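Local coordinates for beta-porphyranase A (Bacteroides plebeius, PDB 4AW7), which cleaves the sulfated red-algal polysaccharide porphyran at the (1->4) linkages between beta-D-galactopyranose and alpha-L-galactopyranose-6-sulfate, tolerating methylated galactoses, at residues 198-201 with 206-209; 211-216 with 255-260; 373-378 with 384-389; 366-371 with 392-397. All coordinates share one frame; numbering follows the deposited sequence.

Contact 1: 198-201 with 206-209; sequences PAWE and NYWN. With K (potassium ion), chain F.
Tyr207, in the first turn of the short helix that begins at Asn206, brings its ring obliquely up to the backbone oxygen of Ala199 and reaches past it to the potassium ion. Tyr207 CD1 comes to 3.2 Å from Ala199 O, while the CD1 edge of the ring faces CE3 of Trp200. With CG anti to the backbone N (chi1 -172°) the phenol is thrown back over the preceding loop, and Tyr207 OH binds the potassium ion at 2.9 Å. The OH of Tyr193 and the backbone O of Tyr197 are further ligands of the ion. Trp208 follows and meets Trp200 twice. The backbone N of Trp208 donates to Trp200 O at 3.1 Å, a fairly straight bond (151° at the hydrogen). Its indole then turns an edge toward the face of Trp200, with Trp208 CE3 3.7 Å from Trp200 CG. The ring planes stand 72° apart. Pro198 O sits over the rim of the other Trp200 face. Both indole nitrogens are satisfied elsewhere, Trp200 NE1 by Val250 O on helix 245-262 and Trp208 NE1 by Tyr481 OH, which helps to fix the rotation of each ring. Ala199 is the centre of an inverse gamma turn, so the chain bends sharply just before Trp200. The T-shaped tryptophan pair joins the loop after strand 189-195 of the parallel catalytic barrel to the helix that follows it, next to a potassium site.

Contact 2: 211-216 with 255-260; sequences RMKMFI and EAYSYI
Lys213 and Ile216, one turn apart on helix 212-219, both pack on the ring of Tyr257 from helix 245-262. From its CB, the Lys213 chain runs out with CG anti to the backbone N (chi1 -170°), which brings Lys213 CG to 3.7 Å from Tyr257 CE2. CD passes on beside the phenol, and Lys213 CE comes to 3.4 Å from Tyr257 OH, the aliphatic chain lying square across the phenol. A bend at the last torsion, chi4 -74°, then turns NZ toward Asp217, with which it forms a salt bridge. The same carboxylate accepts a hydrogen bond from Tyr257 OH through its other oxygen, so it ties down both the ammonium group and the phenol. Ile216 and Tyr257 point past one another: Ile216 CG2 lies 3.8 Å from Tyr257 CD2, and Ile216 CD1 meets the ring at its edge, in plane, before reaching the neighbourhood of Ser258. The helix segments run in roughly the same direction, 34° apart, with axes 11.0 Å from each other at closest approach. Phe226 of strand 225-233 touches Ile216 and Ser258 from the barrel side, whereas Tyr481 of strand 469-484 packs on both Lys213 and Tyr257.

Contact 3: 373-378 with 384-389; sequences VDITSS and VQAFKD
Val373 overlaps two residues of the opposite strand, one with each methyl. Val373 CG2 rests 3.6 Å from the CB of Ala386, and Val373 CG1 lies 3.8 Å from the CB of Lys388, whose chain leads away, bending at its last torsion, and NZ bonds Gly390 O. The first torsion of the valine splits the two methyls, sending CG1 to the lysine and leaving CG2 between the backbone N and the carbonyl carbon, beside the alanine. Next to this pair Val373 N donates to Ala386 O at 3.2 Å, nearly straight at the hydrogen (165°), though the donor stands well above the carbonyl plane. Strands 371-377 and 382-389 form an antiparallel beta hairpin within the mixed sheet, between strand 21-25 on one flank and strand 392-399 on the other, their segments 163° apart in direction. The 6.3 Å between the axes is wide for paired strands, and side chains bridge much of the gap further along. Ile375 reaches across: its CG1 is anti to the backbone N (chi1 -172°), which carries Ile375 CD1 to 3.7 Å from Val384 CB and 4.0 Å from Ala386 CB, while CG2 faces the backbone at Ala386 N. Val384 extends the apolar row toward the turn, its CG1 and CG2 both meeting the CB of Ser377. The OG of that serine bonds chiefly Ile382 O, with Asn379 O a second partner. Val24 of strand 21-25 touches both Ile375 and Ala386, and on the other face of strand 382-389 the NE2 of Gln385 bonds Glu306.

Contact 4: 366-371 with 392-397; sequences KNVKGE and RLYIAL
The ring of Tyr394 has the backbone of Val368 over one face: Val368 CA stands 3.9 Å from the Tyr394 ring centroid and only 3° off its normal, a CH-pi contact. Tyr394 lies on strand 392-399 of the beta-sandwich region, and the loop after helix 359-365 crosses it before strand 371-377 begins. The side chain of Val368 runs back along the tyrosine toward the strand. Val368 CG2 meets Tyr394 CD1 at 3.7 Å, and CG1 reaches over to CB and CG. Carbonyl oxygens of the two flanking residues approach the ring obliquely. Lys369 O lies 3.4 Å from Tyr394 CD2, and Asn367 O lies 3.3 Å from Tyr394 CZ; the two oxygens thus touch the ring at its CD2-CE2 side and its CZ end. The ring is directed at the loop by its chi1 of -54°, which puts CG beside the backbone N and anti to the carbonyl carbon. The loop has its own fastenings: Val368 O accepts a bond from Arg40, Asn367 N donates to Gln64, and Gly370 is paired through its backbone with Leu38. On the strand side Val459 of strand 454-462 also touches Tyr394, while Phe387 of strand 382-389 packs on Val368. At the far end of the phenol, the OH of Tyr394 comes to 3.1 Å from the carbonyl oxygen of Asn367.

Overall arrangement
The contacts fall into two pairs. Contacts 1 and 2, centres 11 Å apart, lie in the catalytic barrel and touch directly: Trp208 O meets Lys213 N at 2.8 Å, probably a hydrogen bond, and Trp208 also packs on Tyr257. Contacts 3 and 4, centres 9 Å apart, both reach one sheet of the beta-sandwich region, where Phe387 O to Tyr394 N and Glu371 O to Lys388 N, both 2.8 Å, are probable hydrogen bonds. Centres of contacts 1 and 3 are about 34 Å apart, on opposite sides of the chain's centre. Contact 1 lies nearest the substrate site: the Tyr207 side chain is about 9 Å from that of the probable proton donor Glu146 and about 11 Å from a bound galactose.

Contact 1: 198-201 with 206-209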
loop_
_atom_site.group_PDB
_atom_site.type_symbol
_atom_site.label_atom_id
_atom_site.label_comp_id
_atom_site.label_asym_id
_atom_site.label_seq_id
_atom_site.Cartn_x
_atom_site.Cartn_y
_atom_site.Cartn_z
ATOM N N PRO A 198 -7.675 1.295 9.730
ATOM C CA PRO A 198 -7.867 2.580 9.033
ATOM C C PRO A 198 -9.353 2.833 8.718
ATOM O O PRO A 198 -9.749 3.079 7.564
ATOM C CB PRO A 198 -7.020 2.390 7.786
ATOM C CG PRO A 198 -7.120 0.944 7.486
ATOM C CD PRO A 198 -7.056 0.281 8.850
ATOM N N ALA A 199 -10.172 2.753 9.759
ATOM C CA ALA A 199 -11.628 2.895 9.674
ATOM C C ALA A 199 -12.020 4.357 9.749
ATOM O O ALA A 199 -12.711 4.806 10.683
ATOM C CB ALA A 199 -12.314 2.037 10.752
ATOM N N TRP A 200 -11.549 5.155 8.790
ATOM C CA TRP A 200 -11.746 6.595 8.795
ATOM C C TRP A 200 -13.197 6.968 9.051
ATOM O O TRP A 200 -13.500 7.963 9.766
ATOM C CB TRP A 200 -11.277 7.223 7.495
ATOM C CG TRP A 200 -9.844 6.950 7.084
ATOM C CD1 TRP A 200 -9.388 7.062 5.795
ATOM C CD2 TRP A 200 -8.676 6.627 7.892
ATOM N NE1 TRP A 200 -8.050 6.816 5.745
ATOM C CE2 TRP A 200 -7.578 6.557 7.012
ATOM C CE3 TRP A 200 -8.442 6.377 9.251
ATOM C CZ2 TRP A 200 -6.290 6.213 7.447
ATOM C CZ3 TRP A 200 -7.165 6.043 9.666
ATOM C CH2 TRP A 200 -6.113 5.951 8.768
ATOM N N GLU A 201 -14.098 6.225 8.431
ATOM C CA GLU A 201 -15.527 6.457 8.490
ATOM C C GLU A 201 -16.167 6.213 9.854
ATOM O O GLU A 201 -17.317 6.655 10.040
ATOM C CB GLU A 201 -16.234 5.551 7.461
ATOM C CG GLU A 201 -16.325 4.042 7.770
ATOM C CD GLU A 201 -15.057 3.220 7.561
ATOM O OE1 GLU A 201 -14.003 3.745 7.188
ATOM O OE2 GLU A 201 -15.125 2.000 7.740
ATOM N N ASN A 206 -15.699 10.568 12.962
ATOM C CA ASN A 206 -14.993 10.897 14.213
ATOM C C ASN A 206 -13.666 10.170 14.300
ATOM O O ASN A 206 -12.689 10.703 14.834
ATOM C CB ASN A 206 -15.838 10.565 15.443
ATOM C CG ASN A 206 -15.180 11.023 16.727
ATOM O OD1 ASN A 206 -15.078 12.215 16.944
ATOM N ND2 ASN A 206 -14.688 10.087 17.544
ATOM N N TYR A 207 -13.607 8.955 13.785
ATOM C CA TYR A 207 -12.388 8.163 13.857
ATOM C C TYR A 207 -11.268 8.844 13.039
ATOM O O TYR A 207 -10.178 9.064 13.546
ATOM C CB TYR A 207 -12.639 6.711 13.448
ATOM C CG TYR A 207 -11.438 5.850 13.710
ATOM C CD1 TYR A 207 -10.418 5.673 12.788
ATOM C CD2 TYR A 207 -11.321 5.197 14.934
ATOM C CE1 TYR A 207 -9.324 4.911 13.089
ATOM C CE2 TYR A 207 -10.224 4.406 15.220
ATOM C CZ TYR A 207 -9.225 4.259 14.284
ATOM O OH TYR A 207 -8.114 3.501 14.603
ATOM N N TRP A 208 -11.540 9.171 11.788
ATOM C CA TRP A 208 -10.638 9.975 10.991
ATOM C C TRP A 208 -10.201 11.211 11.801
ATOM O O TRP A 208 -9.024 11.492 11.939
ATOM C CB TRP A 208 -11.313 10.457 9.702
ATOM C CG TRP A 208 -10.550 11.545 9.007
ATOM C CD1 TRP A 208 -10.861 12.858 9.010
ATOM C CD2 TRP A 208 -9.358 11.419 8.223
ATOM N NE1 TRP A 208 -9.943 13.567 8.301
ATOM C CE2 TRP A 208 -8.998 12.705 7.810
ATOM C CE3 TRP A 208 -8.559 10.333 7.831
ATOM C CZ2 TRP A 208 -7.871 12.950 7.036
ATOM C CZ3 TRP A 208 -7.461 10.574 7.046
ATOM C CH2 TRP A 208 -7.108 11.882 6.678
ATOM N N ASN A 209 -11.175 11.972 12.336
ATOM C CA ASN A 209 -10.846 13.222 12.969
ATOM C C ASN A 209 -9.914 13.073 14.145
ATOM O O ASN A 209 -9.009 13.913 14.335
ATOM C CB ASN A 209 -12.105 13.958 13.455
ATOM C CG ASN A 209 -12.932 14.551 12.349
ATOM O OD1 ASN A 209 -12.443 14.813 11.257
ATOM N ND2 ASN A 209 -14.219 14.794 12.638
HETATM K K K F . -5.711 3.365 12.987
#

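Contact 2: 211-216 with 255-260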
loop_
_atom_site.group_PDB
_atom_site.type_symbol
_atom_site.label_atom_id
_atom_site.label_comp_id
_atom_site.label_asym_id
_atom_site.label_seq_id
_atom_site.Cartn_x
_atom_site.Cartn_y
_atom_site.Cartn_z
ATOM N N ARG A 211 -7.945 10.248 14.957
ATOM C CA ARG A 211 -6.790 9.388 14.754
ATOM C C ARG A 211 -5.926 9.993 13.646
ATOM O O ARG A 211 -5.047 10.780 13.938
ATOM C CB ARG A 211 -7.217 7.919 14.529
ATOM C CG ARG A 211 -7.493 7.128 15.795
ATOM C CD ARG A 211 -8.740 7.540 16.540
ATOM N NE ARG A 211 -9.042 6.581 17.599
ATOM C CZ ARG A 211 -10.033 6.708 18.464
ATOM N NH1 ARG A 211 -10.793 7.776 18.468
ATOM N NH2 ARG A 211 -10.282 5.735 19.308
ATOM N N MET A 212 -6.172 9.655 12.378
ATOM C CA MET A 212 -5.260 10.090 11.333
ATOM C C MET A 212 -5.263 11.589 11.105
ATOM O O MET A 212 -4.201 12.148 10.861
ATOM C CB MET A 212 -5.505 9.310 10.031
ATOM C CG MET A 212 -4.629 9.711 8.875
ATOM S SD MET A 212 -2.834 9.480 9.093
ATOM C CE MET A 212 -2.620 7.737 8.603
ATOM N N LYS A 213 -6.405 12.256 11.145
ATOM C CA LYS A 213 -6.381 13.726 10.994
ATOM C C LYS A 213 -5.554 14.355 12.089
ATOM O O LYS A 213 -4.722 15.239 11.827
ATOM C CB LYS A 213 -7.778 14.308 11.011
ATOM C CG LYS A 213 -7.791 15.758 10.626
ATOM C CD LYS A 213 -9.184 16.414 10.741
ATOM C CE LYS A 213 -9.143 17.909 10.550
ATOM N NZ LYS A 213 -8.564 18.545 11.741
ATOM N N MET A 214 -5.767 13.886 13.326
ATOM C CA MET A 214 -5.027 14.412 14.454
ATOM C C MET A 214 -3.532 14.170 14.284
ATOM O O MET A 214 -2.720 15.065 14.536
ATOM C CB MET A 214 -5.567 13.801 15.746
ATOM C CG MET A 214 -4.905 14.329 17.033
ATOM S SD MET A 214 -3.427 13.466 17.529
ATOM C CE MET A 214 -4.168 11.984 18.265
ATOM N N PHE A 215 -3.152 12.984 13.796
ATOM C CA PHE A 215 -1.750 12.702 13.523
ATOM C C PHE A 215 -1.162 13.644 12.499
ATOM O O PHE A 215 -0.072 14.220 12.703
ATOM C CB PHE A 215 -1.572 11.240 13.080
ATOM C CG PHE A 215 -0.148 10.871 12.877
ATOM C CD1 PHE A 215 0.664 10.601 13.955
ATOM C CD2 PHE A 215 0.420 10.828 11.596
ATOM C CE1 PHE A 215 2.009 10.339 13.788
ATOM C CE2 PHE A 215 1.764 10.557 11.435
ATOM C CZ PHE A 215 2.561 10.319 12.539
ATOM N N ILE A 216 -1.863 13.816 11.384
ATOM C CA ILE A 216 -1.399 14.714 10.353
ATOM C C ILE A 216 -1.267 16.141 10.888
ATOM O O ILE A 216 -0.278 16.827 10.615
ATOM C CB ILE A 216 -2.273 14.635 9.089
ATOM C CG1 ILE A 216 -2.138 13.238 8.450
ATOM C CG2 ILE A 216 -1.893 15.717 8.086
ATOM C CD1 ILE A 216 -3.120 12.951 7.327
ATOM N N GLU A 255 -4.000 11.264 1.203
ATOM C CA GLU A 255 -3.456 12.175 0.186
ATOM C C GLU A 255 -4.248 13.478 0.124
ATOM O O GLU A 255 -3.673 14.573 0.044
ATOM C CB GLU A 255 -3.481 11.494 -1.190
ATOM C CG GLU A 255 -2.545 10.323 -1.332
ATOM C CD GLU A 255 -2.606 9.639 -2.708
ATOM O OE1 GLU A 255 -3.274 10.171 -3.625
ATOM O OE2 GLU A 255 -1.941 8.581 -2.951
ATOM N N ALA A 256 -5.577 13.355 0.103
ATOM C CA ALA A 256 -6.443 14.519 -0.048
ATOM C C ALA A 256 -6.265 15.490 1.108
ATOM O O ALA A 256 -6.184 16.714 0.875
ATOM C CB ALA A 256 -7.892 14.052 -0.155
ATOM N N TYR A 257 -6.158 14.994 2.344
ATOM C CA TYR A 257 -5.949 15.901 3.469
ATOM C C TYR A 257 -4.538 16.454 3.501
ATOM O O TYR A 257 -4.344 17.636 3.811
ATOM C CB TYR A 257 -6.342 15.252 4.781
ATOM C CG TYR A 257 -6.354 16.224 5.928
ATOM C CD1 TYR A 257 -7.205 17.310 5.912
ATOM C CD2 TYR A 257 -5.499 16.069 7.006
ATOM C CE1 TYR A 257 -7.198 18.234 6.939
ATOM C CE2 TYR A 257 -5.480 16.970 8.061
ATOM C CZ TYR A 257 -6.318 18.069 8.010
ATOM O OH TYR A 257 -6.345 18.998 9.059
ATOM N N SER A 258 -3.555 15.639 3.142
ATOM C CA SER A 258 -2.200 16.139 3.064
ATOM C C SER A 258 -2.087 17.296 2.067
ATOM O O SER A 258 -1.434 18.277 2.355
ATOM C CB SER A 258 -1.228 15.037 2.687
ATOM O OG SER A 258 -1.209 14.022 3.663
ATOM N N TYR A 259 -2.751 17.188 0.928
ATOM C CA TYR A 259 -2.763 18.284 -0.023
ATOM C C TYR A 259 -3.317 19.565 0.600
ATOM O O TYR A 259 -2.763 20.661 0.416
ATOM C CB TYR A 259 -3.605 17.884 -1.211
ATOM C CG TYR A 259 -3.717 18.972 -2.248
ATOM C CD1 TYR A 259 -2.691 19.192 -3.123
ATOM C CD2 TYR A 259 -4.855 19.778 -2.344
ATOM C CE1 TYR A 259 -2.777 20.186 -4.114
ATOM C CE2 TYR A 259 -4.968 20.771 -3.313
ATOM C CZ TYR A 259 -3.915 20.970 -4.196
ATOM O OH TYR A 259 -4.040 21.913 -5.181
ATOM N N ILE A 260 -4.430 19.443 1.291
ATOM C CA ILE A 260 -5.032 20.599 1.958
ATOM C C ILE A 260 -4.123 21.188 3.026
ATOM O O ILE A 260 -3.963 22.413 3.126
ATOM C CB ILE A 260 -6.424 20.204 2.528
ATOM C CG1 ILE A 260 -7.393 19.989 1.378
ATOM C CG2 ILE A 260 -6.970 21.244 3.539
ATOM C CD1 ILE A 260 -8.709 19.342 1.838
#

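Contact 3: 373-378 with 384-389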
loop_
_atom_site.group_PDB
_atom_site.type_symbol
_atom_site.label_atom_id
_atom_site.label_comp_id
_atom_site.label_asym_id
_atom_site.label_seq_id
_atom_site.Cartn_x
_atom_site.Cartn_y
_atom_site.Cartn_z
ATOM N N VAL A 373 3.869 0.733 -19.812
ATOM C CA VAL A 373 3.266 1.068 -21.099
ATOM C C VAL A 373 1.775 1.245 -20.931
ATOM O O VAL A 373 1.200 0.849 -19.912
ATOM C CB VAL A 373 3.595 0.057 -22.219
ATOM C CG1 VAL A 373 5.146 0.024 -22.413
ATOM C CG2 VAL A 373 3.024 -1.326 -21.904
ATOM N N ASP A 374 1.126 1.858 -21.920
ATOM C CA ASP A 374 -0.273 2.179 -21.715
ATOM C C ASP A 374 -1.126 0.931 -21.650
ATOM O O ASP A 374 -0.953 0.015 -22.447
ATOM C CB ASP A 374 -0.791 3.171 -22.751
ATOM C CG ASP A 374 -2.045 3.856 -22.300
ATOM O OD1 ASP A 374 -2.229 4.032 -21.091
ATOM O OD2 ASP A 374 -2.879 4.196 -23.130
ATOM N N ILE A 375 -2.071 0.917 -20.730
ATOM C CA ILE A 375 -2.984 -0.208 -20.589
ATOM C C ILE A 375 -4.236 0.331 -19.965
ATOM O O ILE A 375 -4.154 1.214 -19.138
ATOM C CB ILE A 375 -2.316 -1.498 -19.826
ATOM C CG1 ILE A 375 -3.268 -2.706 -19.890
ATOM C CG2 ILE A 375 -1.816 -1.184 -18.429
ATOM C CD1 ILE A 375 -2.619 -4.064 -19.495
ATOM N N THR A 376 -5.386 -0.172 -20.404
ATOM C CA THR A 376 -6.712 0.158 -19.846
ATOM C C THR A 376 -7.507 -1.115 -19.638
ATOM O O THR A 376 -7.219 -2.158 -20.244
ATOM C CB THR A 376 -7.506 1.031 -20.780
ATOM O OG1 THR A 376 -7.695 0.373 -22.036
ATOM C CG2 THR A 376 -6.814 2.367 -20.953
ATOM N N SER A 377 -8.513 -1.044 -18.765
ATOM C CA SER A 377 -9.433 -2.119 -18.479
ATOM C C SER A 377 -10.809 -1.508 -18.342
ATOM O O SER A 377 -11.001 -0.555 -17.583
ATOM C CB SER A 377 -9.038 -2.809 -17.182
ATOM O OG SER A 377 -9.955 -3.795 -16.868
ATOM N N SER A 378 -11.772 -2.071 -19.046
ATOM C CA SER A 378 -13.149 -1.560 -18.986
ATOM C C SER A 378 -13.897 -1.933 -17.732
ATOM O O SER A 378 -14.825 -1.231 -17.331
ATOM C CB SER A 378 -13.906 -2.069 -20.217
ATOM O OG SER A 378 -14.155 -3.456 -20.150
ATOM N N VAL A 384 -5.170 -4.206 -14.161
ATOM C CA VAL A 384 -4.226 -4.468 -15.230
ATOM C C VAL A 384 -2.962 -3.655 -15.062
ATOM O O VAL A 384 -3.001 -2.511 -14.632
ATOM C CB VAL A 384 -4.854 -4.193 -16.606
ATOM C CG1 VAL A 384 -6.014 -5.153 -16.842
ATOM C CG2 VAL A 384 -5.287 -2.723 -16.718
ATOM N N GLN A 385 -1.833 -4.264 -15.413
ATOM C CA GLN A 385 -0.540 -3.606 -15.456
ATOM C C GLN A 385 0.218 -4.087 -16.669
ATOM O O GLN A 385 0.015 -5.218 -17.117
ATOM C CB GLN A 385 0.283 -3.909 -14.195
ATOM C CG GLN A 385 -0.274 -3.316 -12.937
ATOM C CD GLN A 385 -0.093 -1.813 -12.840
ATOM O OE1 GLN A 385 0.987 -1.311 -13.124
ATOM N NE2 GLN A 385 -1.115 -1.096 -12.406
ATOM N N ALA A 386 1.097 -3.261 -17.207
ATOM C CA ALA A 386 2.009 -3.707 -18.266
ATOM C C ALA A 386 3.303 -2.935 -18.193
ATOM O O ALA A 386 3.318 -1.734 -17.925
ATOM C CB ALA A 386 1.369 -3.513 -19.650
ATOM N N PHE A 387 4.393 -3.633 -18.473
ATOM C CA PHE A 387 5.762 -3.091 -18.423
ATOM C C PHE A 387 6.568 -3.650 -19.565
ATOM O O PHE A 387 6.420 -4.817 -19.943
ATOM C CB PHE A 387 6.481 -3.446 -17.099
ATOM C CG PHE A 387 5.654 -3.207 -15.878
ATOM C CD1 PHE A 387 5.600 -1.952 -15.304
ATOM C CD2 PHE A 387 4.898 -4.228 -15.310
ATOM C CE1 PHE A 387 4.819 -1.705 -14.165
ATOM C CE2 PHE A 387 4.117 -3.998 -14.197
ATOM C CZ PHE A 387 4.077 -2.746 -13.620
ATOM N N LYS A 388 7.456 -2.809 -20.101
ATOM C CA LYS A 388 8.339 -3.205 -21.199
ATOM C C LYS A 388 9.779 -2.939 -20.789
ATOM O O LYS A 388 10.154 -1.807 -20.486
ATOM C CB LYS A 388 7.993 -2.431 -22.456
ATOM C CG LYS A 388 8.791 -2.829 -23.693
ATOM C CD LYS A 388 8.489 -1.899 -24.954
ATOM C CE LYS A 388 9.246 -2.365 -26.219
ATOM N NZ LYS A 388 10.738 -2.256 -26.105
ATOM N N ASP A 389 10.567 -4.000 -20.742
ATOM C CA ASP A 389 11.981 -3.946 -20.388
ATOM C C ASP A 389 12.774 -4.420 -21.580
ATOM O O ASP A 389 12.893 -5.616 -21.814
ATOM C CB ASP A 389 12.252 -4.843 -19.207
ATOM C CG ASP A 389 13.679 -4.800 -18.732
ATOM O OD1 ASP A 389 14.325 -3.775 -18.932
ATOM O OD2 ASP A 389 14.122 -5.805 -18.131
#

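Contact 4: 366-371 with 392-397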
loop_
_atom_site.group_PDB
_atom_site.type_symbol
_atom_site.label_atom_id
_atom_site.label_comp_id
_atom_site.label_asym_id
_atom_site.label_seq_id
_atom_site.Cartn_x
_atom_site.Cartn_y
_atom_site.Cartn_z
ATOM N N LYS A 366 8.542 -12.718 -10.686
ATOM C CA LYS A 366 9.984 -12.729 -10.898
ATOM C C LYS A 366 10.322 -12.157 -12.278
ATOM O O LYS A 366 9.631 -12.398 -13.269
ATOM C CB LYS A 366 10.550 -14.149 -10.732
ATOM C CG LYS A 366 12.106 -14.189 -10.698
ATOM C CD LYS A 366 12.568 -15.628 -10.432
ATOM C CE LYS A 366 14.034 -15.916 -10.788
ATOM N NZ LYS A 366 14.425 -17.244 -10.332
ATOM N N ASN A 367 11.371 -11.362 -12.322
ATOM C CA ASN A 367 11.842 -10.686 -13.540
ATOM C C ASN A 367 10.984 -9.569 -14.067
ATOM O O ASN A 367 11.398 -8.870 -14.975
ATOM C CB ASN A 367 12.210 -11.700 -14.649
ATOM C CG ASN A 367 13.412 -12.572 -14.240
ATOM O OD1 ASN A 367 14.482 -12.049 -13.976
ATOM N ND2 ASN A 367 13.203 -13.851 -14.167
ATOM N N VAL A 368 9.809 -9.348 -13.478
ATOM C CA VAL A 368 8.926 -8.298 -13.965
ATOM C C VAL A 368 9.530 -6.941 -13.602
ATOM O O VAL A 368 9.769 -6.638 -12.443
ATOM C CB VAL A 368 7.494 -8.418 -13.413
ATOM C CG1 VAL A 368 6.628 -7.226 -13.853
ATOM C CG2 VAL A 368 6.858 -9.755 -13.817
ATOM N N LYS A 369 9.753 -6.144 -14.611
ATOM C CA LYS A 369 10.343 -4.815 -14.503
ATOM C C LYS A 369 10.219 -4.109 -15.853
ATOM O O LYS A 369 9.741 -4.704 -16.837
ATOM C CB LYS A 369 11.778 -4.906 -14.029
ATOM C CG LYS A 369 12.646 -5.536 -15.039
ATOM C CD LYS A 369 14.148 -5.573 -14.708
ATOM C CE LYS A 369 14.434 -6.360 -13.502
ATOM N NZ LYS A 369 15.734 -7.088 -13.633
ATOM N N GLY A 370 10.701 -2.882 -15.919
ATOM C CA GLY A 370 10.661 -2.109 -17.127
ATOM C C GLY A 370 9.822 -0.877 -17.031
ATOM O O GLY A 370 9.234 -0.575 -15.983
ATOM N N GLU A 371 9.716 -0.160 -18.131
ATOM C CA GLU A 371 8.891 1.031 -18.211
ATOM C C GLU A 371 7.444 0.648 -18.365
ATOM O O GLU A 371 7.076 -0.214 -19.160
ATOM C CB GLU A 371 9.322 1.900 -19.375
ATOM C CG GLU A 371 10.690 2.575 -19.105
ATOM C CD GLU A 371 11.209 3.373 -20.261
ATOM O OE1 GLU A 371 11.321 2.789 -21.345
ATOM O OE2 GLU A 371 11.545 4.552 -20.059
ATOM N N ARG A 392 11.477 -7.434 -23.660
ATOM C CA ARG A 392 10.525 -8.257 -22.944
ATOM C C ARG A 392 9.320 -7.391 -22.522
ATOM O O ARG A 392 9.478 -6.240 -22.102
ATOM C CB ARG A 392 11.181 -8.845 -21.718
ATOM C CG ARG A 392 12.292 -9.827 -22.020
ATOM C CD ARG A 392 11.746 -11.117 -22.628
ATOM N NE ARG A 392 11.544 -12.120 -21.608
ATOM C CZ ARG A 392 10.988 -13.312 -21.793
ATOM N NH1 ARG A 392 10.495 -13.667 -22.977
ATOM N NH2 ARG A 392 10.890 -14.153 -20.761
ATOM N N LEU A 393 8.134 -7.946 -22.676
ATOM C CA LEU A 393 6.865 -7.343 -22.292
ATOM C C LEU A 393 6.204 -8.216 -21.225
ATOM O O LEU A 393 6.135 -9.433 -21.354
ATOM C CB LEU A 393 5.965 -7.260 -23.517
ATOM C CG LEU A 393 4.594 -6.608 -23.336
ATOM C CD1 LEU A 393 4.686 -5.127 -22.932
ATOM C CD2 LEU A 393 3.762 -6.784 -24.655
ATOM N N TYR A 394 5.720 -7.553 -20.168
ATOM C CA TYR A 394 5.009 -8.185 -19.057
ATOM C C TYR A 394 3.625 -7.592 -18.978
ATOM O O TYR A 394 3.497 -6.368 -18.941
ATOM C CB TYR A 394 5.735 -7.977 -17.716
ATOM C CG TYR A 394 7.171 -8.411 -17.759
ATOM C CD1 TYR A 394 7.506 -9.734 -17.509
ATOM C CD2 TYR A 394 8.195 -7.517 -18.036
ATOM C CE1 TYR A 394 8.802 -10.158 -17.560
ATOM C CE2 TYR A 394 9.536 -7.954 -18.075
ATOM C CZ TYR A 394 9.809 -9.292 -17.873
ATOM O OH TYR A 394 11.144 -9.710 -17.945
ATOM N N ILE A 395 2.594 -8.433 -18.949
ATOM C CA ILE A 395 1.181 -7.966 -18.846
ATOM C C ILE A 395 0.556 -8.737 -17.703
ATOM O O ILE A 395 0.628 -9.958 -17.682
ATOM C CB ILE A 395 0.385 -8.215 -20.133
ATOM C CG1 ILE A 395 0.994 -7.435 -21.315
ATOM C CG2 ILE A 395 -1.065 -7.838 -19.926
ATOM C CD1 ILE A 395 0.472 -7.922 -22.696
ATOM N N ALA A 396 -0.003 -8.023 -16.712
ATOM C CA ALA A 396 -0.563 -8.646 -15.525
ATOM C C ALA A 396 -2.022 -8.292 -15.357
ATOM O O ALA A 396 -2.403 -7.154 -15.610
ATOM C CB ALA A 396 0.228 -8.257 -14.250
ATOM N N LEU A 397 -2.797 -9.274 -14.898
ATOM C CA LEU A 397 -4.245 -9.117 -14.644
ATOM C C LEU A 397 -4.598 -9.743 -13.315
ATOM O O LEU A 397 -4.131 -10.828 -12.981
ATOM C CB LEU A 397 -5.087 -9.780 -15.758
ATOM C CG LEU A 397 -4.802 -9.308 -17.174
ATOM C CD1 LEU A 397 -3.754 -10.180 -17.835
ATOM C CD2 LEU A 397 -6.121 -9.152 -17.965
#